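Local coordinates for protein lovastatin nonaketide synthase, polyketide synthase component (PDB 7CPX) that catalyses the iterative assembly of dihydromonacolin L, the nonaketide precursor of lovastatin, from malonyl-CoA, working as a homodimeric multidomain polyketide synthase with its partner enoyl reductase LovC, at residues V12-G17 and S250-T255; S124-V129 and S201-A206; P1642-V1647 and T1690-T1695; A1720-W1725 and H1782-A1787; Y1890-H1895 and V1905-E1910. The protein carries 2 engineered substitutions. One frame throughout, in Å; residues are numbered along the deposited sequence.

Interaction 1: V12-G17 and S250-T255; sequences VVVGSG and SVVLKT
A beta bulge interrupts the antiparallel pairing of Val12-Gly17 with Ser250-Thr255 in the ketosynthase sheet, where Val14 and Gly15 together face Val252. Val14 N reaches Val252 O at 3.1 Å, while Val252 N bonds to Gly15 O at 2.9 Å, so two successive residues of one strand serve a single residue of the other. Beyond the bulge the ladder resumes with Gly17 N to Ser250 O at 2.9 Å.

On the face of Val13, Val251 and Leu253 the contact is aliphatic. Val13 spreads its two methyls: CG1, set opposite the backbone N (chi1 -179°), meets Val251 CG1 at 3.5 Å with the two side chains about perpendicular, and CG2 meets Leu253 CD2 at 3.4 Å. Helix 183-196 packs on Leu253 from this side. At the bulge the side chain of Val14 turns out of the regular register, and its CG2 lies 3.5 Å from Val252 CG1, beneath helix 97-113. Lys254 CB lies 4.1 Å from Val12 CG1, but the bent lysine chain leads the ammonium away to salt bridges with Asp262 and Asp264. Ser16 OG hydrogen-bonds to Glu267.

Strands 11-19 and 247-255 are neighbours at one side of the five-stranded sheet, order 3-2-4-5-1, with helices on both faces, that marks the N-terminal half of the thiolase fold.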
# COMPACT_ATOMS: atom_id res chain seq x y z
N VAL A 12 -19.91 -32.62 41.43
CA VAL A 12 -19.73 -33.86 40.69
C VAL A 12 -19.74 -33.57 39.19
O VAL A 12 -20.63 -32.88 38.69
CB VAL A 12 -20.81 -34.89 41.06
CG1 VAL A 12 -22.12 -34.56 40.40
CG2 VAL A 12 -20.36 -36.28 40.69
N VAL A 13 -18.73 -34.09 38.49
CA VAL A 13 -18.72 -34.09 37.03
C VAL A 13 -19.56 -35.26 36.56
O VAL A 13 -19.17 -36.43 36.72
CB VAL A 13 -17.29 -34.19 36.48
CG1 VAL A 13 -17.32 -34.15 34.96
CG2 VAL A 13 -16.42 -33.07 37.01
N VAL A 14 -20.72 -34.96 35.98
CA VAL A 14 -21.63 -35.99 35.48
C VAL A 14 -21.43 -36.26 33.99
O VAL A 14 -21.80 -37.34 33.52
CB VAL A 14 -23.09 -35.59 35.73
CG1 VAL A 14 -23.36 -35.46 37.21
CG2 VAL A 14 -23.42 -34.28 35.02
N GLY A 15 -20.88 -35.31 33.25
CA GLY A 15 -20.67 -35.49 31.83
C GLY A 15 -19.72 -34.45 31.30
O GLY A 15 -19.48 -33.42 31.93
N SER A 16 -19.18 -34.73 30.12
CA SER A 16 -18.20 -33.84 29.52
C SER A 16 -18.29 -33.91 28.00
O SER A 16 -18.68 -34.93 27.43
CB SER A 16 -16.78 -34.18 29.98
OG SER A 16 -16.45 -35.52 29.67
N GLY A 17 -17.91 -32.81 27.37
CA GLY A 17 -17.80 -32.76 25.93
C GLY A 17 -16.49 -32.10 25.55
O GLY A 17 -16.16 -31.02 26.04
N SER A 250 -16.06 -28.83 27.93
CA SER A 250 -17.25 -28.49 28.69
C SER A 250 -17.49 -29.60 29.69
O SER A 250 -17.41 -30.78 29.34
CB SER A 250 -18.47 -28.31 27.79
OG SER A 250 -18.23 -27.30 26.82
N VAL A 251 -17.78 -29.23 30.94
CA VAL A 251 -17.96 -30.18 32.02
C VAL A 251 -19.24 -29.81 32.76
O VAL A 251 -19.36 -28.70 33.27
CB VAL A 251 -16.75 -30.18 32.97
CG1 VAL A 251 -17.15 -30.69 34.34
CG2 VAL A 251 -15.63 -31.02 32.39
N VAL A 252 -20.18 -30.75 32.81
CA VAL A 252 -21.42 -30.53 33.55
C VAL A 252 -21.15 -30.85 35.01
O VAL A 252 -20.76 -31.97 35.36
CB VAL A 252 -22.55 -31.40 32.99
CG1 VAL A 252 -23.87 -31.05 33.65
CG2 VAL A 252 -22.65 -31.24 31.48
N LEU A 253 -21.37 -29.86 35.87
CA LEU A 253 -21.10 -29.96 37.30
C LEU A 253 -22.41 -29.85 38.07
O LEU A 253 -23.28 -29.05 37.72
CB LEU A 253 -20.14 -28.86 37.75
CG LEU A 253 -18.76 -28.85 37.10
CD1 LEU A 253 -17.95 -27.67 37.59
CD2 LEU A 253 -18.04 -30.14 37.43
N LYS A 254 -22.53 -30.67 39.11
CA LYS A 254 -23.70 -30.64 39.96
C LYS A 254 -23.28 -31.03 41.37
O LYS A 254 -22.23 -31.64 41.57
CB LYS A 254 -24.80 -31.58 39.46
CG LYS A 254 -25.14 -31.40 38.00
CD LYS A 254 -26.21 -32.38 37.54
CE LYS A 254 -27.54 -32.12 38.22
NZ LYS A 254 -28.65 -32.92 37.63
N THR A 255 -24.11 -30.66 42.34
CA THR A 255 -23.89 -31.15 43.69
C THR A 255 -24.16 -32.65 43.71
O THR A 255 -25.11 -33.13 43.09
CB THR A 255 -24.79 -30.43 44.69
OG1 THR A 255 -26.12 -30.98 44.63
CG2 THR A 255 -24.85 -28.94 44.39

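Interaction 2: S124-V129 and S201-A206; sequences STAVYV and SMAIAA
Thr125 lies obliquely across the root of Met202, its two branches sharing the work. OG1 is 3.5 Å from Met202 CB, and the methyl CG2, which stands opposite the backbone N, meets the far end of the same chain, 3.8 Å from Met202 CE. Met202 runs extended through its first two torsions and bends only at the last (chi3 138°), which keeps its methyl beside the threonine. Just past this pair the strands come into parallel register: Ala126 N bonds to Met202 O at 3.0 Å, Ile204 N to Ala126 O, Tyr128 N to Ile204 O, and Ala206 N to Tyr128 O at 2.9 Å.

These are strands 126-131 and 203-209 of the N-terminal thiolase-fold sheet of the ketosynthase. Strand 174-177 flanks the first on its other side, so the connection through helix 183-196 to strand 203-209 passes over strand 126-131; that helix begins shortly after Cys181, a predicted active-site residue. Ala126 and Tyr128 lie under it, on the same face as Ala203 and Ala205. Ala126 CB and Ala203 CB are 4.1 Å apart. The Tyr128 ring presents its edge to Ile204 O, with CD1 4.1 Å from that oxygen, while the ring itself packs against Leu190 and Gln194 of the helix.

Val127, Val129, Ile204 and Ala206 occupy the other face. Val129 CG2 rests on Ala206 CB at 4.0 Å, Val127 and Val129 meet helix 159-168, and Ile204 and Ala206 contact helix 97-113.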
# COMPACT_ATOMS: atom_id res chain seq x y z
N SER A 124 -32.32 -23.00 35.96
CA SER A 124 -31.36 -22.05 36.50
C SER A 124 -29.92 -22.51 36.31
O SER A 124 -29.06 -22.15 37.12
CB SER A 124 -31.64 -21.81 37.98
OG SER A 124 -30.72 -20.87 38.52
N THR A 125 -29.65 -23.30 35.28
CA THR A 125 -28.30 -23.78 35.05
C THR A 125 -27.35 -22.61 34.81
O THR A 125 -27.68 -21.67 34.08
CB THR A 125 -28.27 -24.73 33.85
OG1 THR A 125 -28.96 -25.94 34.19
CG2 THR A 125 -26.84 -25.06 33.47
N ALA A 126 -26.18 -22.68 35.43
CA ALA A 126 -25.17 -21.64 35.29
C ALA A 126 -24.16 -22.03 34.22
O ALA A 126 -24.08 -23.18 33.79
CB ALA A 126 -24.45 -21.42 36.62
N VAL A 127 -23.38 -21.05 33.78
CA VAL A 127 -22.31 -21.26 32.82
C VAL A 127 -21.12 -20.42 33.23
O VAL A 127 -21.27 -19.25 33.60
CB VAL A 127 -22.75 -20.91 31.38
CG1 VAL A 127 -21.60 -21.08 30.43
CG2 VAL A 127 -23.91 -21.78 30.97
N TYR A 128 -19.93 -21.02 33.18
CA TYR A 128 -18.69 -20.34 33.53
C TYR A 128 -17.65 -20.80 32.52
O TYR A 128 -17.18 -21.94 32.57
CB TYR A 128 -18.27 -20.66 34.96
CG TYR A 128 -19.25 -20.18 36.01
CD1 TYR A 128 -20.37 -20.91 36.33
CD2 TYR A 128 -19.03 -18.99 36.68
CE1 TYR A 128 -21.26 -20.47 37.28
CE2 TYR A 128 -19.92 -18.54 37.63
CZ TYR A 128 -21.03 -19.28 37.93
OH TYR A 128 -21.91 -18.83 38.88
N VAL A 129 -17.29 -19.92 31.59
CA VAL A 129 -16.42 -20.24 30.48
C VAL A 129 -15.09 -19.54 30.68
O VAL A 129 -15.04 -18.33 30.92
CB VAL A 129 -17.05 -19.84 29.13
CG1 VAL A 129 -16.17 -20.25 27.98
CG2 VAL A 129 -18.42 -20.48 28.99
N SER A 201 -29.14 -25.86 39.94
CA SER A 201 -29.07 -27.32 40.02
C SER A 201 -27.95 -27.88 39.15
O SER A 201 -27.51 -29.01 39.39
CB SER A 201 -30.41 -27.93 39.60
OG SER A 201 -30.30 -29.33 39.43
N MET A 202 -27.50 -27.13 38.16
CA MET A 202 -26.46 -27.58 37.25
C MET A 202 -25.62 -26.39 36.85
O MET A 202 -26.08 -25.25 36.88
CB MET A 202 -27.07 -28.26 36.02
CG MET A 202 -26.08 -28.67 34.95
SD MET A 202 -26.92 -29.34 33.51
CE MET A 202 -25.99 -28.58 32.18
N ALA A 203 -24.37 -26.66 36.47
CA ALA A 203 -23.46 -25.59 36.07
C ALA A 203 -22.47 -26.13 35.05
O ALA A 203 -21.76 -27.10 35.33
CB ALA A 203 -22.72 -25.03 37.28
N ILE A 204 -22.44 -25.52 33.88
CA ILE A 204 -21.42 -25.84 32.89
C ILE A 204 -20.15 -25.10 33.27
O ILE A 204 -20.16 -23.88 33.46
CB ILE A 204 -21.88 -25.47 31.47
CG1 ILE A 204 -23.07 -26.32 31.04
CG2 ILE A 204 -20.73 -25.62 30.50
CD1 ILE A 204 -22.82 -27.81 31.07
N ALA A 205 -19.06 -25.84 33.42
CA ALA A 205 -17.72 -25.27 33.53
C ALA A 205 -17.02 -25.59 32.22
O ALA A 205 -16.69 -26.75 31.95
CB ALA A 205 -16.97 -25.84 34.73
N ALA A 206 -16.82 -24.57 31.40
CA ALA A 206 -16.27 -24.75 30.07
C ALA A 206 -14.99 -23.95 29.93
O ALA A 206 -14.68 -23.07 30.73
CB ALA A 206 -17.28 -24.34 29.00

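Interaction 3: P1642-V1647 and T1690-T1695; sequences PPLVVV and TFVMLT
Strands 1644-1647 and 1690-1693 run parallel at 19° to each other, their central rungs made by Val1645 N to Thr1690 O, Val1692 N to Val1645 O and Val1647 N to Val1692 O, each 2.9 Å. One face carries Val1645, Val1647, Phe1691 and Met1693. The Phe1691 ring lies alongside Val1645: CG1 is 3.4 Å from CE1 of the ring, and CG2 sits 4.1 Å above one face, toward the rim. Val1647 meets the same ring at its edge, CG2 being 3.8 Å from Phe1691 CD1. Met1693 curls back on itself (chi2 -65°, chi3 -67°), which brings both its sulfur and its methyl against Val1647, with CE 3.4 Å from CB. The opposite face carries Leu1644, Val1646, Thr1690 and Val1692. Leu1644 CD1 reaches Val1692 CG2 at 4.2 Å, and helix 1775-1784 packs over Thr1690 and Val1692; Thr1690 OG1 hydrogen-bonds to Asp1784 of that helix.

Strand 1644-1647 stands between 1670-1673 and 1689-1693, the former reached through helix 1652-1664 in a beta-alpha-beta unit. This is the layout of a Rossmann-like sheet, consistent with the pseudo-ketoreductase subdomain of reducing polyketide synthases.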
# COMPACT_ATOMS: atom_id res chain seq x y z
N PRO A 1642 80.47 33.98 21.97
CA PRO A 1642 80.95 32.72 21.41
C PRO A 1642 81.89 32.98 20.26
O PRO A 1642 81.79 34.01 19.57
CB PRO A 1642 79.66 32.03 20.94
CG PRO A 1642 78.64 33.10 20.86
CD PRO A 1642 79.00 34.06 21.94
N PRO A 1643 82.84 32.08 20.02
CA PRO A 1643 83.83 32.32 18.95
C PRO A 1643 83.15 32.53 17.61
O PRO A 1643 82.15 31.88 17.28
CB PRO A 1643 84.68 31.04 18.96
CG PRO A 1643 84.47 30.45 20.30
CD PRO A 1643 83.07 30.79 20.69
N LEU A 1644 83.71 33.44 16.82
CA LEU A 1644 83.20 33.78 15.50
C LEU A 1644 84.22 33.38 14.44
O LEU A 1644 85.41 33.68 14.57
CB LEU A 1644 82.87 35.27 15.40
CG LEU A 1644 82.18 35.69 14.10
CD1 LEU A 1644 81.10 36.72 14.38
CD2 LEU A 1644 83.18 36.22 13.09
N VAL A 1645 83.74 32.69 13.41
CA VAL A 1645 84.59 32.21 12.32
C VAL A 1645 83.97 32.65 11.01
O VAL A 1645 82.82 32.31 10.71
CB VAL A 1645 84.74 30.68 12.35
CG1 VAL A 1645 85.72 30.23 11.28
CG2 VAL A 1645 85.19 30.20 13.73
N VAL A 1646 84.72 33.40 10.22
CA VAL A 1646 84.27 33.88 8.92
C VAL A 1646 84.92 33.03 7.84
O VAL A 1646 86.14 32.79 7.87
CB VAL A 1646 84.61 35.37 8.72
CG1 VAL A 1646 83.97 35.88 7.44
CG2 VAL A 1646 84.16 36.18 9.92
N VAL A 1647 84.11 32.55 6.90
CA VAL A 1647 84.56 31.71 5.80
C VAL A 1647 84.14 32.36 4.50
O VAL A 1647 82.97 32.75 4.35
CB VAL A 1647 84.00 30.28 5.91
CG1 VAL A 1647 84.67 29.37 4.90
CG2 VAL A 1647 84.17 29.75 7.32
N THR A 1690 80.32 30.46 16.01
CA THR A 1690 79.32 31.18 15.24
C THR A 1690 79.94 31.50 13.88
O THR A 1690 80.90 32.28 13.80
CB THR A 1690 78.87 32.45 15.96
OG1 THR A 1690 78.37 32.11 17.26
CG2 THR A 1690 77.78 33.15 15.16
N PHE A 1691 79.42 30.88 12.83
CA PHE A 1691 80.02 30.99 11.51
C PHE A 1691 79.31 32.04 10.67
O PHE A 1691 78.08 32.17 10.70
CB PHE A 1691 79.99 29.64 10.79
CG PHE A 1691 81.12 28.72 11.15
CD1 PHE A 1691 82.31 28.77 10.45
CD2 PHE A 1691 80.98 27.80 12.17
CE1 PHE A 1691 83.35 27.91 10.78
CE2 PHE A 1691 82.01 26.94 12.49
CZ PHE A 1691 83.20 27.00 11.80
N VAL A 1692 80.10 32.79 9.92
CA VAL A 1692 79.61 33.75 8.94
C VAL A 1692 80.22 33.35 7.60
O VAL A 1692 81.43 33.51 7.39
CB VAL A 1692 79.97 35.20 9.30
CG1 VAL A 1692 79.42 36.16 8.26
CG2 VAL A 1692 79.45 35.54 10.69
N MET A 1693 79.39 32.83 6.70
CA MET A 1693 79.86 32.18 5.49
C MET A 1693 79.61 33.09 4.30
O MET A 1693 78.46 33.31 3.91
CB MET A 1693 79.17 30.83 5.31
CG MET A 1693 79.15 29.98 6.57
SD MET A 1693 80.78 29.45 7.10
CE MET A 1693 81.23 28.37 5.74
N LEU A 1694 80.69 33.61 3.72
CA LEU A 1694 80.63 34.35 2.47
C LEU A 1694 80.95 33.47 1.27
O LEU A 1694 81.13 33.98 0.16
CB LEU A 1694 81.60 35.53 2.51
CG LEU A 1694 81.16 36.76 3.31
CD1 LEU A 1694 80.82 36.39 4.75
CD2 LEU A 1694 82.24 37.83 3.28
N THR A 1695 81.04 32.15 1.48
CA THR A 1695 81.43 31.25 0.40
C THR A 1695 80.45 31.33 -0.77
O THR A 1695 80.87 31.32 -1.93
CB THR A 1695 81.51 29.81 0.92
OG1 THR A 1695 80.24 29.42 1.45
CG2 THR A 1695 82.57 29.71 2.01

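Interaction 4: A1720-W1725 and H1782-A1787; sequences ASNTVW and HTDELA
With CG opposite its own carbonyl carbon (chi1 -62°), Asn1722 extends its amide toward the end of helix 1775-1784, while Asp1784, turned the same way about its first torsion, brings its carboxylate to the amide. Asn1722 ND2 donates to Asp1784 OD1 at 3.1 Å with an N-H...O angle of 153°. The acceptor lies in the amide plane and uses its anti lone pair, although the two flat groups are turned 37° apart. This oxygen is shared with Thr1690 of the adjacent strand, which helps fix the carboxylate. The nearby Glu1780 would probably disfavour a charge on Asp1784, an effect that the bonds to OD1 would offset.

Beneath this bond Thr1783 and Asn1722 pass alongside, pointing opposite ways. Thr1783 CG2 lies 3.4 Å from Asn1722 CB and 3.6 Å from CG of the same amide. The threonine hydroxyl is turned to Leu1779 O within the helix, and its OG1 touches Val1724 CG2 at 3.8 Å.

The contact thus joins the last turn of helix 1775-1784 to the start of strand 1720-1728, a helix packed on the parallel part of the sheet as in Rossmann-like alpha/beta folds.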
# COMPACT_ATOMS: atom_id res chain seq x y z
N ALA A 1720 79.97 23.98 14.42
CA ALA A 1720 79.12 25.16 14.45
C ALA A 1720 77.97 24.97 15.43
O ALA A 1720 77.29 23.93 15.39
CB ALA A 1720 78.58 25.48 13.06
N SER A 1721 77.76 25.95 16.29
CA SER A 1721 76.53 26.08 17.07
C SER A 1721 75.59 27.11 16.47
O SER A 1721 74.37 26.97 16.58
CB SER A 1721 76.85 26.46 18.52
OG SER A 1721 77.50 27.72 18.58
N ASN A 1722 76.14 28.15 15.85
CA ASN A 1722 75.38 29.14 15.10
C ASN A 1722 76.11 29.40 13.79
O ASN A 1722 77.33 29.25 13.70
CB ASN A 1722 75.22 30.45 15.88
CG ASN A 1722 74.46 30.26 17.17
OD1 ASN A 1722 73.61 29.38 17.29
ND2 ASN A 1722 74.74 31.11 18.15
N THR A 1723 75.35 29.76 12.76
CA THR A 1723 75.97 30.07 11.48
C THR A 1723 75.05 30.94 10.64
O THR A 1723 73.82 30.79 10.67
CB THR A 1723 76.34 28.81 10.71
OG1 THR A 1723 77.16 27.96 11.52
CG2 THR A 1723 77.09 29.19 9.43
N VAL A 1724 75.67 31.83 9.86
CA VAL A 1724 74.98 32.68 8.90
C VAL A 1724 75.69 32.56 7.57
O VAL A 1724 76.91 32.76 7.48
CB VAL A 1724 74.96 34.15 9.36
CG1 VAL A 1724 74.10 34.98 8.42
CG2 VAL A 1724 74.46 34.25 10.79
N TRP A 1725 74.94 32.23 6.52
CA TRP A 1725 75.44 32.19 5.16
C TRP A 1725 74.97 33.43 4.42
O TRP A 1725 73.86 33.91 4.64
CB TRP A 1725 74.97 30.93 4.43
CG TRP A 1725 75.65 29.68 4.89
CD1 TRP A 1725 76.68 29.04 4.28
CD2 TRP A 1725 75.34 28.92 6.06
NE1 TRP A 1725 77.04 27.92 4.99
CE2 TRP A 1725 76.23 27.82 6.09
CE3 TRP A 1725 74.39 29.04 7.08
CZ2 TRP A 1725 76.20 26.87 7.11
CZ3 TRP A 1725 74.36 28.09 8.08
CH2 TRP A 1725 75.26 27.02 8.09
N HIS A 1782 71.90 38.12 16.31
CA HIS A 1782 70.56 37.58 16.52
C HIS A 1782 70.61 36.07 16.72
O HIS A 1782 69.95 35.53 17.62
CB HIS A 1782 69.68 37.91 15.32
CG HIS A 1782 69.22 39.34 15.27
ND1 HIS A 1782 68.71 39.99 16.37
CD2 HIS A 1782 69.18 40.22 14.25
CE1 HIS A 1782 68.39 41.23 16.03
NE2 HIS A 1782 68.67 41.39 14.75
N THR A 1783 71.39 35.38 15.89
CA THR A 1783 71.54 33.94 16.06
C THR A 1783 72.14 33.62 17.42
O THR A 1783 71.73 32.66 18.08
CB THR A 1783 72.41 33.36 14.94
OG1 THR A 1783 72.03 33.94 13.69
CG2 THR A 1783 72.25 31.85 14.87
N ASP A 1784 73.13 34.41 17.85
CA ASP A 1784 73.65 34.26 19.20
C ASP A 1784 72.55 34.46 20.24
O ASP A 1784 72.63 33.90 21.34
CB ASP A 1784 74.79 35.25 19.44
CG ASP A 1784 75.94 35.05 18.48
OD1 ASP A 1784 76.16 33.90 18.04
OD2 ASP A 1784 76.63 36.04 18.16
N GLU A 1785 71.52 35.23 19.91
CA GLU A 1785 70.38 35.43 20.79
C GLU A 1785 69.38 34.30 20.60
O GLU A 1785 69.03 33.96 19.47
CB GLU A 1785 69.73 36.78 20.52
CG GLU A 1785 68.46 37.04 21.32
CD GLU A 1785 67.84 38.39 21.01
OE1 GLU A 1785 68.44 39.15 20.22
OE2 GLU A 1785 66.77 38.70 21.57
N LEU A 1786 68.93 33.71 21.71
CA LEU A 1786 68.03 32.57 21.70
C LEU A 1786 66.90 32.76 22.70
O LEU A 1786 66.57 31.88 23.49
CB LEU A 1786 68.79 31.28 21.99
CG LEU A 1786 69.91 30.95 20.99
CD1 LEU A 1786 70.73 29.77 21.46
CD2 LEU A 1786 69.32 30.68 19.61
N ALA A 1787 66.28 33.94 22.67
CA ALA A 1787 65.15 34.25 23.55
C ALA A 1787 63.91 33.58 22.98
O ALA A 1787 63.19 34.14 22.14
CB ALA A 1787 64.96 35.76 23.67

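Interaction 5: Y1890-H1895 and V1905-E1910; sequences YLVQGH and VVALAE
The Tyr1890 ring meets the other strand at its edge: Glu1910 C lies in the ring plane, 4.0 Å from CD2. A few residues on, the flat amide of Gln1893 stands beyond an extended side chain whose CG touches Val1906 CG2 at 3.7 Å; its NE2 makes weak hydrogen bonds to the backbone oxygens of Leu1931 and Ser1932.

Between these ends the strands pair antiparallel, at 147°, in a strongly twisted hairpin. Bonding is straightest in the middle, where Val1892 N reaches Ala1907 O at 2.9 Å and 178°. At the tyrosine end it is bent: Tyr1890 N to Ala1909 O makes an angle of only 134°, the donor lying above the carbonyl plane. Leu1891 inserts between two side chains of the facing strand. Its CG is opposite the backbone N, and from there CD2 contacts both Val1906 CG1 at 3.5 Å and Leu1908 CD1 at 3.7 Å. On the reverse face both methyls of Val1892 approach Ala1909 CB, CG1 at 3.6 Å and CG2 at 3.9 Å, and CG2 also meets Ala1907 CB at 4.0 Å.

Strand 1869-1883 runs antiparallel on the other side of 1887-1898, and short strand 1923-1924 pairs with 1901-1909. Helix 1935-1953 packs on Leu1891 and Gln1893, while Val1892 and Ala1907 face strand 1869-1883, in what is probably the GroES-like part of a medium-chain reductase fold.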
# COMPACT_ATOMS: atom_id res chain seq x y z
N TYR A 1890 26.02 30.94 -27.63
CA TYR A 1890 25.25 31.98 -26.96
C TYR A 1890 25.38 33.28 -27.74
O TYR A 1890 26.49 33.74 -28.02
CB TYR A 1890 25.75 32.18 -25.53
CG TYR A 1890 25.64 30.96 -24.64
CD1 TYR A 1890 24.48 30.70 -23.93
CD2 TYR A 1890 26.71 30.09 -24.50
CE1 TYR A 1890 24.38 29.60 -23.11
CE2 TYR A 1890 26.62 28.98 -23.68
CZ TYR A 1890 25.45 28.74 -22.98
OH TYR A 1890 25.36 27.64 -22.17
N LEU A 1891 24.24 33.88 -28.07
CA LEU A 1891 24.27 35.15 -28.78
C LEU A 1891 24.66 36.25 -27.80
O LEU A 1891 23.97 36.48 -26.81
CB LEU A 1891 22.90 35.44 -29.41
CG LEU A 1891 22.80 36.63 -30.38
CD1 LEU A 1891 22.83 37.96 -29.65
CD2 LEU A 1891 23.92 36.57 -31.41
N VAL A 1892 25.77 36.93 -28.09
CA VAL A 1892 26.31 37.95 -27.20
C VAL A 1892 26.46 39.25 -27.98
O VAL A 1892 26.65 39.25 -29.20
CB VAL A 1892 27.66 37.53 -26.59
CG1 VAL A 1892 27.51 36.22 -25.83
CG2 VAL A 1892 28.71 37.40 -27.68
N GLN A 1893 26.37 40.36 -27.26
CA GLN A 1893 26.58 41.69 -27.81
C GLN A 1893 27.46 42.47 -26.85
O GLN A 1893 27.33 42.33 -25.63
CB GLN A 1893 25.25 42.42 -28.02
CG GLN A 1893 25.38 43.84 -28.56
CD GLN A 1893 24.04 44.54 -28.68
OE1 GLN A 1893 23.03 44.06 -28.17
NE2 GLN A 1893 24.03 45.68 -29.36
N GLY A 1894 28.36 43.28 -27.39
CA GLY A 1894 29.19 44.10 -26.52
C GLY A 1894 30.37 44.69 -27.26
O GLY A 1894 30.47 44.60 -28.49
N HIS A 1895 31.26 45.28 -26.48
CA HIS A 1895 32.39 46.03 -27.02
C HIS A 1895 33.52 45.11 -27.45
O HIS A 1895 33.67 43.98 -26.96
CB HIS A 1895 32.91 47.02 -25.98
CG HIS A 1895 32.00 48.17 -25.72
ND1 HIS A 1895 32.20 49.06 -24.69
CD2 HIS A 1895 30.88 48.58 -26.36
CE1 HIS A 1895 31.24 49.97 -24.70
NE2 HIS A 1895 30.43 49.71 -25.71
N VAL A 1905 29.69 45.09 -31.20
CA VAL A 1905 29.61 43.95 -32.10
C VAL A 1905 28.66 42.93 -31.50
O VAL A 1905 28.32 42.98 -30.31
CB VAL A 1905 30.99 43.29 -32.35
CG1 VAL A 1905 31.98 44.30 -32.91
CG2 VAL A 1905 31.52 42.65 -31.08
N VAL A 1906 28.22 41.99 -32.34
CA VAL A 1906 27.37 40.88 -31.94
C VAL A 1906 28.03 39.60 -32.45
O VAL A 1906 28.43 39.53 -33.61
CB VAL A 1906 25.94 41.02 -32.49
CG1 VAL A 1906 25.12 39.79 -32.13
CG2 VAL A 1906 25.29 42.28 -31.95
N ALA A 1907 28.12 38.60 -31.58
CA ALA A 1907 28.86 37.38 -31.89
C ALA A 1907 28.14 36.17 -31.32
O ALA A 1907 27.18 36.28 -30.55
CB ALA A 1907 30.29 37.45 -31.35
N LEU A 1908 28.63 35.00 -31.72
CA LEU A 1908 28.12 33.70 -31.26
C LEU A 1908 29.19 33.10 -30.34
O LEU A 1908 30.04 32.32 -30.77
CB LEU A 1908 27.82 32.79 -32.44
CG LEU A 1908 26.47 32.98 -33.13
CD1 LEU A 1908 26.18 34.45 -33.37
CD2 LEU A 1908 26.44 32.22 -34.44
N ALA A 1909 29.12 33.47 -29.06
CA ALA A 1909 30.08 33.00 -28.08
C ALA A 1909 29.82 31.53 -27.75
O ALA A 1909 28.87 30.91 -28.22
CB ALA A 1909 29.99 33.86 -26.82
N GLU A 1910 30.69 30.98 -26.90
CA GLU A 1910 30.59 29.60 -26.46
C GLU A 1910 30.60 29.44 -24.95
O GLU A 1910 30.66 28.31 -24.46
CB GLU A 1910 31.73 28.76 -27.06
CG GLU A 1910 31.74 28.74 -28.58
CD GLU A 1910 32.95 28.00 -29.13
OE1 GLU A 1910 33.82 27.60 -28.34
OE2 GLU A 1910 33.02 27.82 -30.37

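In the fold
The five contacts fall into three regions. Interactions 1 and 2 share the ketosynthase sheet, their centres 9 Å apart; interaction 2 is nested in the chain loop closed by interaction 1, and strands 203-209 and 247-255 are probably hydrogen-bonded through Leu253 N to Ala203 O (2.8 Å) and Val251 O to Ala205 N (2.9 Å). Interactions 3 and 4, centres 10 Å apart, share another sheet, in which Phe1691 O with Val1724 N and Met1693 N with Val1724 O are probable backbone hydrogen bonds between neighbouring strands. Interaction 5 lies about 67 Å from interaction 3 and 106 Å from interaction 1, centre to centre. Interaction 2 to interaction 3 spans about 121 Å between centres, across the chain's centre. All five lie away from the predicted catalytic residues and the NADP pocket.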